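Membrane-bound lytic murein transglycosylase (Agrobacterium tumefaciens, PDB 2PNW) probably cleaves the glycosidic bonds of the peptidoglycan (murein) cell wall, as lytic transglycosylases of the MltA family do. Local coordinates at residues A[202-207]-A[259-264]; A[102-107]-A[184-189]; A[98-103]-A[337-342]. All coordinates share one frame; numbering follows the deposited sequence.

In the fold
Of the segments in contact, those on strand 96-109 come first along the chain, and they serve two contacts. The first part pairs with 337-342 in contact 3, which closes a very long loop of 233 residues. The following part packs against helix 180-189 in contact 2 and closes a loop of 76 residues; the two contacts share Tyr102 and Glu103. Contact 1 opens after contact 2 has closed, joins strands 201-209 and 259-263, and lies wholly within the long loop of contact 3. Arg203 of contact 1 makes a salt bridge to Glu103. Contacts 1 and 2 lie in the region of the MltA-specific insert; contact 3 pairs the start of strand 96-109 with strand 334-341 of the 3D-domain region.

Contact 1 (A[202-207]-A[259-264]); sequences KRITYA and IFFREA
Strands 201-209 and 259-263 pair antiparallel, with Thr205 and Arg262 as a hydrogen-bonded pair: Thr205 N to Arg262 O and Arg262 N to Thr205 O are both 3.0 Å. Two further bonds extend the ladder, Ala264 N to Arg203 O and Ala207 N to Phe260 O. On the face of Ile204, its CD1 sits over one face of the Phe261 ring in a CH-pi contact, 4.0 Å from the ring centroid. Ile259 CG2 lies over the opposite face. The same CG2 meets Tyr206 CD1 at 3.7 Å. On the other side of the sheet, Thr205 CG2 lies over a face of the Arg262 guanidinium, 3.9 Å from NE. Thr205 OG1 hydrogen-bonds to Ile274 O, outside the two segments. A water at the guanidinium edge accepts from Arg262 NE and donates to Tyr206 O. A second water accepts from Arg203 N and donates to Ala264 O. The extended chain of Lys202 brings CD alongside Glu263 OE1 before NZ reaches OE2 in a salt bridge of 3.1 Å, from above the carboxylate plane. Apolar contacts of Phe261 with Ile204 and Ile259 thus fill the buried middle, while the ion pair and two waters tie the more exposed parts of the strands.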
ATOM      1  N   LYS A 202      17.080   7.831  -6.565  1.00 23.17           N
ATOM      2  CA  LYS A 202      16.463   6.762  -7.370  1.00 24.68           C
ATOM      3  C   LYS A 202      15.202   6.348  -6.641  1.00 23.81           C
ATOM      4  O   LYS A 202      15.219   6.201  -5.424  1.00 25.14           O
ATOM      5  CB  LYS A 202      17.383   5.546  -7.475  1.00 24.99           C
ATOM      6  CG  LYS A 202      18.586   5.688  -8.391  1.00 30.49           C
ATOM      7  CD  LYS A 202      19.204   4.298  -8.622  1.00 37.20           C
ATOM      8  CE  LYS A 202      20.417   4.368  -9.537  1.00 41.27           C
ATOM      9  NZ  LYS A 202      20.999   3.010  -9.813  1.00 45.81           N
ATOM     10  N   ARG A 203      14.105   6.167  -7.350  1.00 22.35           N
ATOM     11  CA  ARG A 203      12.904   5.677  -6.691  1.00 21.84           C
ATOM     12  C   ARG A 203      12.822   4.177  -6.913  1.00 19.92           C
ATOM     13  O   ARG A 203      13.125   3.709  -8.013  1.00 21.31           O
ATOM     14  CB  ARG A 203      11.675   6.346  -7.293  1.00 22.01           C
ATOM     15  CG  ARG A 203      11.260   7.622  -6.583  1.00 27.31           C
ATOM     16  CD  ARG A 203       9.798   7.720  -6.888  1.00 31.99           C
ATOM     17  NE  ARG A 203       9.009   8.420  -5.907  1.00 30.83           N
ATOM     18  CZ  ARG A 203       8.414   9.567  -6.137  1.00 32.93           C
ATOM     19  NH1 ARG A 203       8.577  10.177  -7.314  1.00 31.90           N
ATOM     20  NH2 ARG A 203       7.677  10.113  -5.183  1.00 33.27           N
ATOM     21  N   ILE A 204      12.424   3.422  -5.883  1.00 17.92           N
ATOM     22  CA  ILE A 204      12.226   1.976  -6.037  1.00 15.79           C
ATOM     23  C   ILE A 204      10.813   1.653  -5.565  1.00 15.41           C
ATOM     24  O   ILE A 204      10.259   2.357  -4.719  1.00 13.67           O
ATOM     25  CB  ILE A 204      13.283   1.136  -5.263  1.00 16.14           C
ATOM     26  CG1 ILE A 204      13.214   1.453  -3.745  1.00 15.51           C
ATOM     27  CG2 ILE A 204      14.713   1.377  -5.862  1.00 17.41           C
ATOM     28  CD1 ILE A 204      14.142   0.526  -2.809  1.00 15.34           C
ATOM     29  N   THR A 205      10.243   0.572  -6.103  1.00 14.57           N
ATOM     30  CA  THR A 205       8.910   0.154  -5.714  1.00 14.89           C
ATOM     31  C   THR A 205       8.836  -1.372  -5.818  1.00 14.68           C
ATOM     32  O   THR A 205       9.650  -1.999  -6.514  1.00 14.02           O
ATOM     33  CB  THR A 205       7.838   0.834  -6.633  1.00 16.26           C
ATOM     34  OG1 THR A 205       6.531   0.606  -6.101  1.00 18.80           O
ATOM     35  CG2 THR A 205       7.942   0.300  -8.052  1.00 17.33           C
ATOM     36  N   TYR A 206       7.863  -1.952  -5.119  1.00 14.46           N
ATOM     37  CA  TYR A 206       7.665  -3.402  -5.083  1.00 14.72           C
ATOM     38  C   TYR A 206       7.693  -3.994  -6.511  1.00 15.41           C
ATOM     39  O   TYR A 206       6.989  -3.488  -7.411  1.00 15.58           O
ATOM     40  CB  TYR A 206       6.308  -3.681  -4.424  1.00 15.05           C
ATOM     41  CG  TYR A 206       5.858  -5.116  -4.518  1.00 16.49           C
ATOM     42  CD1 TYR A 206       6.134  -6.026  -3.499  1.00 16.63           C
ATOM     43  CD2 TYR A 206       5.170  -5.577  -5.648  1.00 15.95           C
ATOM     44  CE1 TYR A 206       5.729  -7.379  -3.605  1.00 17.38           C
ATOM     45  CE2 TYR A 206       4.751  -6.926  -5.758  1.00 17.33           C
ATOM     46  CZ  TYR A 206       5.035  -7.811  -4.730  1.00 18.08           C
ATOM     47  OH  TYR A 206       4.631  -9.129  -4.832  1.00 18.56           O
ATOM     48  N   ALA A 207       8.476  -5.054  -6.699  1.00 14.86           N
ATOM     49  CA  ALA A 207       8.435  -5.854  -7.929  1.00 15.35           C
ATOM     50  C   ALA A 207       7.932  -7.267  -7.715  1.00 15.67           C
ATOM     51  O   ALA A 207       7.220  -7.804  -8.572  1.00 15.10           O
ATOM     52  CB  ALA A 207       9.837  -5.912  -8.567  1.00 14.38           C
ATOM     53  N   ILE A 259      10.875  -8.461   0.325  1.00 14.11           N
ATOM     54  CA  ILE A 259      10.433  -7.677  -0.837  1.00 13.98           C
ATOM     55  C   ILE A 259      11.592  -7.425  -1.797  1.00 14.69           C
ATOM     56  O   ILE A 259      12.698  -7.040  -1.378  1.00 14.37           O
ATOM     57  CB  ILE A 259       9.791  -6.315  -0.415  1.00 14.21           C
ATOM     58  CG1 ILE A 259       8.629  -6.530   0.568  1.00 13.81           C
ATOM     59  CG2 ILE A 259       9.350  -5.483  -1.702  1.00 13.62           C
ATOM     60  CD1 ILE A 259       7.580  -7.615   0.109  1.00 13.65           C
ATOM     61  N   PHE A 260      11.352  -7.690  -3.084  1.00 13.61           N
ATOM     62  CA  PHE A 260      12.320  -7.309  -4.140  1.00 13.94           C
ATOM     63  C   PHE A 260      11.758  -6.121  -4.905  1.00 13.42           C
ATOM     64  O   PHE A 260      10.548  -5.973  -5.019  1.00 14.58           O
ATOM     65  CB  PHE A 260      12.585  -8.483  -5.098  1.00 14.03           C
ATOM     66  CG  PHE A 260      13.186  -9.669  -4.411  1.00 14.88           C
ATOM     67  CD1 PHE A 260      14.541  -9.668  -4.094  1.00 13.16           C
ATOM     68  CD2 PHE A 260      12.398 -10.744  -4.021  1.00 15.21           C
ATOM     69  CE1 PHE A 260      15.117 -10.757  -3.442  1.00 15.72           C
ATOM     70  CE2 PHE A 260      12.979 -11.847  -3.367  1.00 16.08           C
ATOM     71  CZ  PHE A 260      14.339 -11.825  -3.068  1.00 13.81           C
ATOM     72  N   PHE A 261      12.654  -5.243  -5.357  1.00 14.42           N
ATOM     73  CA  PHE A 261      12.275  -3.928  -5.866  1.00 14.30           C
ATOM     74  C   PHE A 261      12.730  -3.771  -7.311  1.00 15.89           C
ATOM     75  O   PHE A 261      13.600  -4.512  -7.800  1.00 15.69           O
ATOM     76  CB  PHE A 261      12.926  -2.808  -4.991  1.00 14.40           C
ATOM     77  CG  PHE A 261      12.404  -2.760  -3.580  1.00 14.23           C
ATOM     78  CD1 PHE A 261      11.313  -1.977  -3.256  1.00 15.60           C
ATOM     79  CD2 PHE A 261      13.015  -3.519  -2.575  1.00 16.50           C
ATOM     80  CE1 PHE A 261      10.802  -1.926  -1.922  1.00 15.04           C
ATOM     81  CE2 PHE A 261      12.518  -3.489  -1.265  1.00 15.93           C
ATOM     82  CZ  PHE A 261      11.416  -2.697  -0.936  1.00 13.87           C
ATOM     83  N   ARG A 262      12.130  -2.791  -7.987  1.00 17.41           N
ATOM     84  CA  ARG A 262      12.604  -2.300  -9.279  1.00 19.70           C
ATOM     85  C   ARG A 262      12.661  -0.776  -9.199  1.00 20.81           C
ATOM     86  O   ARG A 262      11.897  -0.161  -8.463  1.00 17.93           O
ATOM     87  CB  ARG A 262      11.626  -2.693 -10.404  1.00 18.54           C
ATOM     88  CG  ARG A 262      10.232  -2.091 -10.233  1.00 21.60           C
ATOM     89  CD  ARG A 262       9.281  -2.490 -11.386  1.00 24.73           C
ATOM     90  NE  ARG A 262       7.994  -1.766 -11.361  1.00 33.63           N
ATOM     91  CZ  ARG A 262       7.772  -0.568 -11.924  1.00 35.90           C
ATOM     92  NH1 ARG A 262       8.747   0.105 -12.534  1.00 37.81           N
ATOM     93  NH2 ARG A 262       6.566  -0.015 -11.849  1.00 37.03           N
ATOM     94  N   GLU A 263      13.558  -0.184  -9.979  1.00 23.13           N
ATOM     95  CA  GLU A 263      13.593   1.265 -10.137  1.00 27.09           C
ATOM     96  C   GLU A 263      12.381   1.744 -10.927  1.00 27.72           C
ATOM     97  O   GLU A 263      11.971   1.104 -11.911  1.00 27.92           O
ATOM     98  CB  GLU A 263      14.882   1.684 -10.840  1.00 27.39           C
ATOM     99  CG  GLU A 263      16.121   1.465  -9.989  1.00 31.07           C
ATOM    100  CD  GLU A 263      17.407   1.973 -10.648  1.00 31.90           C
ATOM    101  OE1 GLU A 263      17.357   3.060 -11.298  1.00 38.19           O
ATOM    102  OE2 GLU A 263      18.461   1.285 -10.503  1.00 36.83           O
ATOM    103  N   ALA A 264      11.815   2.875 -10.500  1.00 28.59           N
ATOM    104  CA  ALA A 264      10.634   3.445 -11.124  1.00 30.11           C
ATOM    105  C   ALA A 264      10.836   4.949 -11.299  1.00 31.16           C
ATOM    106  O   ALA A 264      11.893   5.473 -10.903  1.00 32.05           O
ATOM    107  CB  ALA A 264       9.423   3.176 -10.294  1.00 30.24           C
TER
HETATM  108  O   HOH W   1      14.493   6.355 -10.117  1.00 32.64           O
HETATM  109  O   HOH W   2       6.087  -3.572 -10.185  1.00 34.90           O

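Contact 2 (A[102-107]-A[184-189]); sequences YEPELE and FFVHVQ
Gln189, in the last turn of helix 180-189, reaches across to Tyr102 and Pro104. Its CB lies 3.2 Å from Tyr102 O. CG stays near the same carbonyl oxygen and also packs on the proline ring, 3.7 Å from Pro104 CG. The chain then bends, with chi2 at -38°, and this turns the amide toward the strand. CD passes Tyr102 CE2 at 4.0 Å, and the ring and amide planes are 38° apart. At the tip, OE1 accepts a hydrogen bond from Tyr102 N at 3.2 Å, with the donor tilted 16° from the carbonyl plane. NE2 turns back to its own helix and gives a weak hydrogen bond to Phe185 O, which also accepts the backbone N-H of Gln189. The oxygen is tied to the strand, and the nitrogen more weakly to its own helix.

One turn earlier, Val186 CG2 provides the apolar part of the contact. It touches Pro104 CG at 3.9 Å and Leu106 CD2 at 4.1 Å, so a single methyl meets both side chains. Pro104 CD in turn lies over one face of the Tyr102 ring, toward its rim. That ring also packs on Met234, and its OH makes a weak hydrogen bond to Arg238, both of helix 234-243.

The arrangement is helix-on-strand packing within the MltA-specific insert. Helix 180-189 rests on strand 96-109 where Pro104 interrupts it, and a glutamine amide bonds to the strand backbone beside the apolar contact.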
ATOM      1  N   TYR A 102       3.659   5.439   3.981  1.00 18.50           N
ATOM      2  CA  TYR A 102       4.340   6.579   3.353  1.00 18.27           C
ATOM      3  C   TYR A 102       5.469   6.023   2.523  1.00 17.90           C
ATOM      4  O   TYR A 102       5.695   4.812   2.555  1.00 18.24           O
ATOM      5  CB  TYR A 102       4.849   7.582   4.410  1.00 18.93           C
ATOM      6  CG  TYR A 102       6.046   7.126   5.217  1.00 19.23           C
ATOM      7  CD1 TYR A 102       7.284   7.774   5.093  1.00 19.13           C
ATOM      8  CD2 TYR A 102       5.945   6.043   6.102  1.00 17.03           C
ATOM      9  CE1 TYR A 102       8.402   7.350   5.852  1.00 19.60           C
ATOM     10  CE2 TYR A 102       7.051   5.612   6.839  1.00 19.75           C
ATOM     11  CZ  TYR A 102       8.251   6.267   6.720  1.00 20.15           C
ATOM     12  OH  TYR A 102       9.331   5.840   7.469  1.00 21.33           O
ATOM     13  N   GLU A 103       6.112   6.876   1.725  1.00 16.38           N
ATOM     14  CA  GLU A 103       7.292   6.493   0.948  1.00 16.83           C
ATOM     15  C   GLU A 103       8.502   7.035   1.708  1.00 16.51           C
ATOM     16  O   GLU A 103       8.707   8.269   1.696  1.00 16.51           O
ATOM     17  CB  GLU A 103       7.260   7.174  -0.424  1.00 16.35           C
ATOM     18  CG  GLU A 103       8.344   6.690  -1.396  1.00 18.37           C
ATOM     19  CD  GLU A 103       8.372   7.477  -2.736  1.00 19.77           C
ATOM     20  OE1 GLU A 103       7.921   8.652  -2.791  1.00 22.83           O
ATOM     21  OE2 GLU A 103       8.921   6.933  -3.721  1.00 21.07           O
ATOM     22  N   PRO A 104       9.297   6.155   2.369  1.00 16.04           N
ATOM     23  CA  PRO A 104      10.450   6.714   3.060  1.00 16.27           C
ATOM     24  C   PRO A 104      11.572   7.164   2.144  1.00 17.32           C
ATOM     25  O   PRO A 104      11.742   6.662   1.019  1.00 17.05           O
ATOM     26  CB  PRO A 104      10.958   5.542   3.948  1.00 16.09           C
ATOM     27  CG  PRO A 104       9.835   4.505   3.945  1.00 16.83           C
ATOM     28  CD  PRO A 104       9.181   4.700   2.593  1.00 15.92           C
ATOM     29  N   GLU A 105      12.353   8.110   2.639  1.00 17.11           N
ATOM     30  CA  GLU A 105      13.614   8.420   2.038  1.00 19.12           C
ATOM     31  C   GLU A 105      14.662   7.544   2.745  1.00 19.43           C
ATOM     32  O   GLU A 105      14.714   7.515   3.982  1.00 20.42           O
ATOM     33  CB  GLU A 105      13.881   9.914   2.235  1.00 20.26           C
ATOM     34  CG  GLU A 105      15.078  10.402   1.527  1.00 26.85           C
ATOM     35  CD  GLU A 105      15.172  11.922   1.572  1.00 34.26           C
ATOM     36  OE1 GLU A 105      14.405  12.589   0.843  1.00 37.36           O
ATOM     37  OE2 GLU A 105      16.017  12.428   2.335  1.00 36.54           O
ATOM     38  N   LEU A 106      15.474   6.827   1.976  1.00 18.74           N
ATOM     39  CA  LEU A 106      16.480   5.939   2.533  1.00 18.82           C
ATOM     40  C   LEU A 106      17.860   6.291   2.005  1.00 19.44           C
ATOM     41  O   LEU A 106      18.083   6.277   0.791  1.00 18.95           O
ATOM     42  CB  LEU A 106      16.145   4.488   2.175  1.00 19.03           C
ATOM     43  CG  LEU A 106      17.033   3.368   2.741  1.00 19.05           C
ATOM     44  CD1 LEU A 106      16.913   3.269   4.271  1.00 20.49           C
ATOM     45  CD2 LEU A 106      16.710   2.024   2.104  1.00 18.71           C
ATOM     46  N   GLU A 107      18.793   6.607   2.914  1.00 19.16           N
ATOM     47  CA  GLU A 107      20.186   6.816   2.542  1.00 20.53           C
ATOM     48  C   GLU A 107      20.829   5.527   2.073  1.00 18.83           C
ATOM     49  O   GLU A 107      20.738   4.482   2.757  1.00 17.49           O
ATOM     50  CB  GLU A 107      20.997   7.376   3.733  1.00 19.48           C
ATOM     51  CG  GLU A 107      20.569   8.796   4.113  1.00 23.93           C
ATOM     52  CD  GLU A 107      21.350   9.349   5.311  1.00 27.36           C
ATOM     53  OE1 GLU A 107      22.252   8.650   5.856  1.00 34.28           O
ATOM     54  OE2 GLU A 107      21.040  10.493   5.709  1.00 36.55           O
ATOM     55  N   PHE A 184      14.204  -2.415   6.547  1.00 14.78           N
ATOM     56  CA  PHE A 184      13.020  -3.211   6.902  1.00 14.53           C
ATOM     57  C   PHE A 184      11.720  -2.441   6.725  1.00 15.16           C
ATOM     58  O   PHE A 184      10.749  -2.947   6.120  1.00 14.85           O
ATOM     59  CB  PHE A 184      13.139  -3.794   8.348  1.00 14.40           C
ATOM     60  CG  PHE A 184      12.021  -4.761   8.698  1.00 12.82           C
ATOM     61  CD1 PHE A 184      12.160  -6.122   8.439  1.00 12.96           C
ATOM     62  CD2 PHE A 184      10.828  -4.298   9.244  1.00 13.85           C
ATOM     63  CE1 PHE A 184      11.143  -7.033   8.785  1.00 14.01           C
ATOM     64  CE2 PHE A 184       9.788  -5.201   9.579  1.00 14.11           C
ATOM     65  CZ  PHE A 184       9.960  -6.579   9.327  1.00 14.01           C
ATOM     66  N   PHE A 185      11.658  -1.220   7.255  1.00 16.10           N
ATOM     67  CA  PHE A 185      10.443  -0.424   7.100  1.00 16.85           C
ATOM     68  C   PHE A 185      10.127  -0.030   5.646  1.00 16.15           C
ATOM     69  O   PHE A 185       8.969   0.119   5.295  1.00 16.60           O
ATOM     70  CB  PHE A 185      10.486   0.798   8.002  1.00 18.51           C
ATOM     71  CG  PHE A 185      10.011   0.508   9.403  1.00 21.66           C
ATOM     72  CD1 PHE A 185       8.680   0.729   9.754  1.00 25.93           C
ATOM     73  CD2 PHE A 185      10.884  -0.017  10.354  1.00 22.92           C
ATOM     74  CE1 PHE A 185       8.222   0.449  11.048  1.00 27.72           C
ATOM     75  CE2 PHE A 185      10.442  -0.300  11.654  1.00 24.76           C
ATOM     76  CZ  PHE A 185       9.124  -0.053  12.011  1.00 24.08           C
ATOM     77  N   VAL A 186      11.158   0.131   4.829  1.00 15.64           N
ATOM     78  CA  VAL A 186      10.963   0.262   3.362  1.00 15.36           C
ATOM     79  C   VAL A 186      10.293  -1.000   2.758  1.00 15.26           C
ATOM     80  O   VAL A 186       9.373  -0.895   1.952  1.00 16.02           O
ATOM     81  CB  VAL A 186      12.308   0.598   2.675  1.00 15.23           C
ATOM     82  CG1 VAL A 186      12.233   0.393   1.141  1.00 13.99           C
ATOM     83  CG2 VAL A 186      12.714   2.042   3.056  1.00 15.08           C
ATOM     84  N   HIS A 187      10.724  -2.193   3.156  1.00 14.83           N
ATOM     85  CA  HIS A 187      10.005  -3.415   2.745  1.00 15.08           C
ATOM     86  C   HIS A 187       8.537  -3.340   3.142  1.00 15.94           C
ATOM     87  O   HIS A 187       7.673  -3.709   2.354  1.00 16.19           O
ATOM     88  CB  HIS A 187      10.629  -4.674   3.375  1.00 14.96           C
ATOM     89  CG  HIS A 187      11.925  -5.106   2.738  1.00 13.92           C
ATOM     90  ND1 HIS A 187      12.145  -6.406   2.331  1.00 15.01           N
ATOM     91  CD2 HIS A 187      13.049  -4.413   2.412  1.00 12.41           C
ATOM     92  CE1 HIS A 187      13.355  -6.501   1.802  1.00 13.96           C
ATOM     93  NE2 HIS A 187      13.927  -5.310   1.847  1.00 13.90           N
ATOM     94  N   VAL A 188       8.252  -2.867   4.361  1.00 15.59           N
ATOM     95  CA  VAL A 188       6.872  -2.791   4.847  1.00 15.70           C
ATOM     96  C   VAL A 188       6.049  -1.787   4.039  1.00 16.20           C
ATOM     97  O   VAL A 188       4.889  -2.075   3.664  1.00 16.60           O
ATOM     98  CB  VAL A 188       6.832  -2.433   6.365  1.00 16.00           C
ATOM     99  CG1 VAL A 188       5.398  -2.304   6.875  1.00 17.98           C
ATOM    100  CG2 VAL A 188       7.570  -3.508   7.170  1.00 16.30           C
ATOM    101  N   GLN A 189       6.624  -0.613   3.764  1.00 16.36           N
ATOM    102  CA  GLN A 189       5.888   0.412   2.992  1.00 16.88           C
ATOM    103  C   GLN A 189       5.717  -0.021   1.520  1.00 17.38           C
ATOM    104  O   GLN A 189       4.680   0.287   0.890  1.00 18.41           O
ATOM    105  CB  GLN A 189       6.589   1.778   3.032  1.00 16.64           C
ATOM    106  CG  GLN A 189       6.877   2.376   4.431  1.00 16.46           C
ATOM    107  CD  GLN A 189       5.790   2.130   5.438  1.00 19.59           C
ATOM    108  OE1 GLN A 189       4.709   2.699   5.356  1.00 20.58           O
ATOM    109  NE2 GLN A 189       6.077   1.276   6.421  1.00 22.28           N
TER

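Contact 3 (A[98-103]-A[337-342]); sequences VTAFYE and IFTGSG
The Phe101 ring carries Phe338 CD1 over one face, 3.7 Å above its plane and toward the rim. The two rings meet obliquely, with planes at 54°. The Phe338 ring has Gly340 N over the centre of one face, while its CE1 reaches Tyr102 CA at 3.8 Å. These rings lie on a parallel strand pair, 96-109 with 334-341, that contains a beta bulge. Ala100 pairs with Ile337 and Phe101 with Phe338, but Glu103 pairs with Ser341, one residue out of step. The 3D domain belongs to the double-psi beta-barrel clan, and this pair joins a strand of the 3D-domain region to the start of strand 96-109, which runs on to pair with strand 191-195.

Phe101 N binds Ile337 O before the bulge, and Thr339 N binds Phe101 O. Beyond it, Glu103 N takes Gly340 O in the carbonyl plane, and Gly342 N binds Glu103 O. Gly340 and Gly342 adopt backbone angles at which a CB would collide with the preceding carbonyl oxygen. Gly342 is also the N-cap of helix 343-350, so the strand leads directly into a helix.

On the face opposite the two phenylalanines, Ile337 CD1 packs on Val98 CB at 3.9 Å. Ala100 CB meets Thr339 CG2 at the same distance, and Thr339 OG1 bonds to Ala345 O. Glu103 extends with CG anti to the backbone N, chi1 -172°, which carries its carboxylate past Ser341. OE2 makes the salt bridge to Arg203, while Ser341 OG donates to the anti lone pair of Glu103 OE1 at 2.6 Å.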
ATOM      1  N   VAL A  98      -8.575   2.607  10.001  1.00 24.86           N
ATOM      2  CA  VAL A  98      -7.475   3.093   9.164  1.00 24.44           C
ATOM      3  C   VAL A  98      -6.136   3.147   9.880  1.00 24.45           C
ATOM      4  O   VAL A  98      -6.051   3.476  11.081  1.00 23.74           O
ATOM      5  CB  VAL A  98      -7.760   4.454   8.495  1.00 24.13           C
ATOM      6  CG1 VAL A  98      -8.864   4.313   7.450  1.00 23.44           C
ATOM      7  CG2 VAL A  98      -8.110   5.545   9.550  1.00 23.64           C
ATOM      8  N   THR A  99      -5.106   2.749   9.134  1.00 23.28           N
ATOM      9  CA  THR A  99      -3.740   3.009   9.498  1.00 23.26           C
ATOM     10  C   THR A  99      -3.159   3.884   8.387  1.00 22.77           C
ATOM     11  O   THR A  99      -3.919   4.400   7.531  1.00 22.23           O
ATOM     12  CB  THR A  99      -2.962   1.701   9.731  1.00 23.53           C
ATOM     13  OG1 THR A  99      -3.110   0.839   8.594  1.00 25.19           O
ATOM     14  CG2 THR A  99      -3.511   0.960  10.978  1.00 24.22           C
ATOM     15  N   ALA A 100      -1.847   4.097   8.395  1.00 22.23           N
ATOM     16  CA  ALA A 100      -1.247   4.935   7.342  1.00 21.67           C
ATOM     17  C   ALA A 100       0.088   4.384   6.892  1.00 21.75           C
ATOM     18  O   ALA A 100       0.732   3.620   7.627  1.00 22.61           O
ATOM     19  CB  ALA A 100      -1.115   6.391   7.791  1.00 21.34           C
ATOM     20  N   PHE A 101       0.505   4.778   5.689  1.00 19.53           N
ATOM     21  CA  PHE A 101       1.801   4.382   5.152  1.00 18.95           C
ATOM     22  C   PHE A 101       2.394   5.548   4.370  1.00 18.82           C
ATOM     23  O   PHE A 101       1.712   6.559   4.149  1.00 19.15           O
ATOM     24  CB  PHE A 101       1.696   3.079   4.317  1.00 19.31           C
ATOM     25  CG  PHE A 101       1.083   3.251   2.936  1.00 19.12           C
ATOM     26  CD1 PHE A 101       1.856   3.033   1.794  1.00 20.93           C
ATOM     27  CD2 PHE A 101      -0.263   3.527   2.779  1.00 19.97           C
ATOM     28  CE1 PHE A 101       1.278   3.137   0.493  1.00 19.78           C
ATOM     29  CE2 PHE A 101      -0.848   3.621   1.495  1.00 18.35           C
ATOM     30  CZ  PHE A 101      -0.066   3.444   0.365  1.00 19.72           C
ATOM     31  N   TYR A 102       3.659   5.439   3.981  1.00 18.50           N
ATOM     32  CA  TYR A 102       4.340   6.579   3.353  1.00 18.27           C
ATOM     33  C   TYR A 102       5.469   6.023   2.523  1.00 17.90           C
ATOM     34  O   TYR A 102       5.695   4.812   2.555  1.00 18.24           O
ATOM     35  CB  TYR A 102       4.849   7.582   4.410  1.00 18.93           C
ATOM     36  CG  TYR A 102       6.046   7.126   5.217  1.00 19.23           C
ATOM     37  CD1 TYR A 102       7.284   7.774   5.093  1.00 19.13           C
ATOM     38  CD2 TYR A 102       5.945   6.043   6.102  1.00 17.03           C
ATOM     39  CE1 TYR A 102       8.402   7.350   5.852  1.00 19.60           C
ATOM     40  CE2 TYR A 102       7.051   5.612   6.839  1.00 19.75           C
ATOM     41  CZ  TYR A 102       8.251   6.267   6.720  1.00 20.15           C
ATOM     42  OH  TYR A 102       9.331   5.840   7.469  1.00 21.33           O
ATOM     43  N   GLU A 103       6.112   6.876   1.725  1.00 16.38           N
ATOM     44  CA  GLU A 103       7.292   6.493   0.948  1.00 16.83           C
ATOM     45  C   GLU A 103       8.502   7.035   1.708  1.00 16.51           C
ATOM     46  O   GLU A 103       8.707   8.269   1.696  1.00 16.51           O
ATOM     47  CB  GLU A 103       7.260   7.174  -0.424  1.00 16.35           C
ATOM     48  CG  GLU A 103       8.344   6.690  -1.396  1.00 18.37           C
ATOM     49  CD  GLU A 103       8.372   7.477  -2.736  1.00 19.77           C
ATOM     50  OE1 GLU A 103       7.921   8.652  -2.791  1.00 22.83           O
ATOM     51  OE2 GLU A 103       8.921   6.933  -3.721  1.00 21.07           O
ATOM     52  N   ILE A 337      -3.938   4.796   4.715  1.00 20.79           N
ATOM     53  CA  ILE A 337      -3.898   6.143   4.122  1.00 20.22           C
ATOM     54  C   ILE A 337      -2.466   6.501   3.749  1.00 20.08           C
ATOM     55  O   ILE A 337      -1.563   6.449   4.596  1.00 18.95           O
ATOM     56  CB  ILE A 337      -4.416   7.218   5.134  1.00 21.27           C
ATOM     57  CG1 ILE A 337      -5.897   6.992   5.474  1.00 21.77           C
ATOM     58  CG2 ILE A 337      -4.149   8.641   4.624  1.00 20.07           C
ATOM     59  CD1 ILE A 337      -6.304   7.628   6.806  1.00 24.60           C
ATOM     60  N   PHE A 338      -2.250   6.849   2.479  1.00 19.17           N
ATOM     61  CA  PHE A 338      -0.940   7.287   2.023  1.00 19.27           C
ATOM     62  C   PHE A 338      -0.682   8.741   2.426  1.00 19.48           C
ATOM     63  O   PHE A 338      -1.376   9.639   1.964  1.00 19.51           O
ATOM     64  CB  PHE A 338      -0.801   7.163   0.488  1.00 18.98           C
ATOM     65  CG  PHE A 338       0.566   7.579  -0.028  1.00 18.54           C
ATOM     66  CD1 PHE A 338       1.704   6.842   0.326  1.00 18.39           C
ATOM     67  CD2 PHE A 338       0.712   8.683  -0.882  1.00 16.65           C
ATOM     68  CE1 PHE A 338       2.992   7.209  -0.149  1.00 18.82           C
ATOM     69  CE2 PHE A 338       1.988   9.073  -1.365  1.00 16.72           C
ATOM     70  CZ  PHE A 338       3.138   8.334  -0.986  1.00 17.83           C
ATOM     71  N   THR A 339       0.317   8.981   3.280  1.00 19.44           N
ATOM     72  CA  THR A 339       0.545  10.345   3.774  1.00 20.24           C
ATOM     73  C   THR A 339       1.538  11.147   2.952  1.00 20.91           C
ATOM     74  O   THR A 339       1.636  12.375   3.125  1.00 21.92           O
ATOM     75  CB  THR A 339       1.003  10.383   5.253  1.00 20.34           C
ATOM     76  OG1 THR A 339       2.229   9.684   5.369  1.00 21.41           O
ATOM     77  CG2 THR A 339      -0.028   9.772   6.183  1.00 19.11           C
ATOM     78  N   GLY A 340       2.291  10.488   2.074  1.00 19.65           N
ATOM     79  CA  GLY A 340       3.279  11.195   1.265  1.00 20.57           C
ATOM     80  C   GLY A 340       4.659  10.578   1.376  1.00 20.86           C
ATOM     81  O   GLY A 340       4.794   9.408   1.752  1.00 20.88           O
ATOM     82  N   SER A 341       5.676  11.377   1.082  1.00 20.62           N
ATOM     83  CA  SER A 341       7.029  10.916   0.912  1.00 21.08           C
ATOM     84  C   SER A 341       7.962  11.664   1.861  1.00 22.08           C
ATOM     85  O   SER A 341       7.807  12.886   2.068  1.00 21.84           O
ATOM     86  CB  SER A 341       7.487  11.103  -0.549  1.00 22.60           C
ATOM     87  OG  SER A 341       6.636  10.414  -1.466  1.00 23.03           O
ATOM     88  N   GLY A 342       8.898  10.923   2.458  1.00 21.26           N
ATOM     89  CA  GLY A 342       9.950  11.505   3.297  1.00 21.68           C
ATOM     90  C   GLY A 342       9.645  11.552   4.789  1.00 22.42           C
ATOM     91  O   GLY A 342       8.686  10.968   5.276  1.00 20.80           O
TER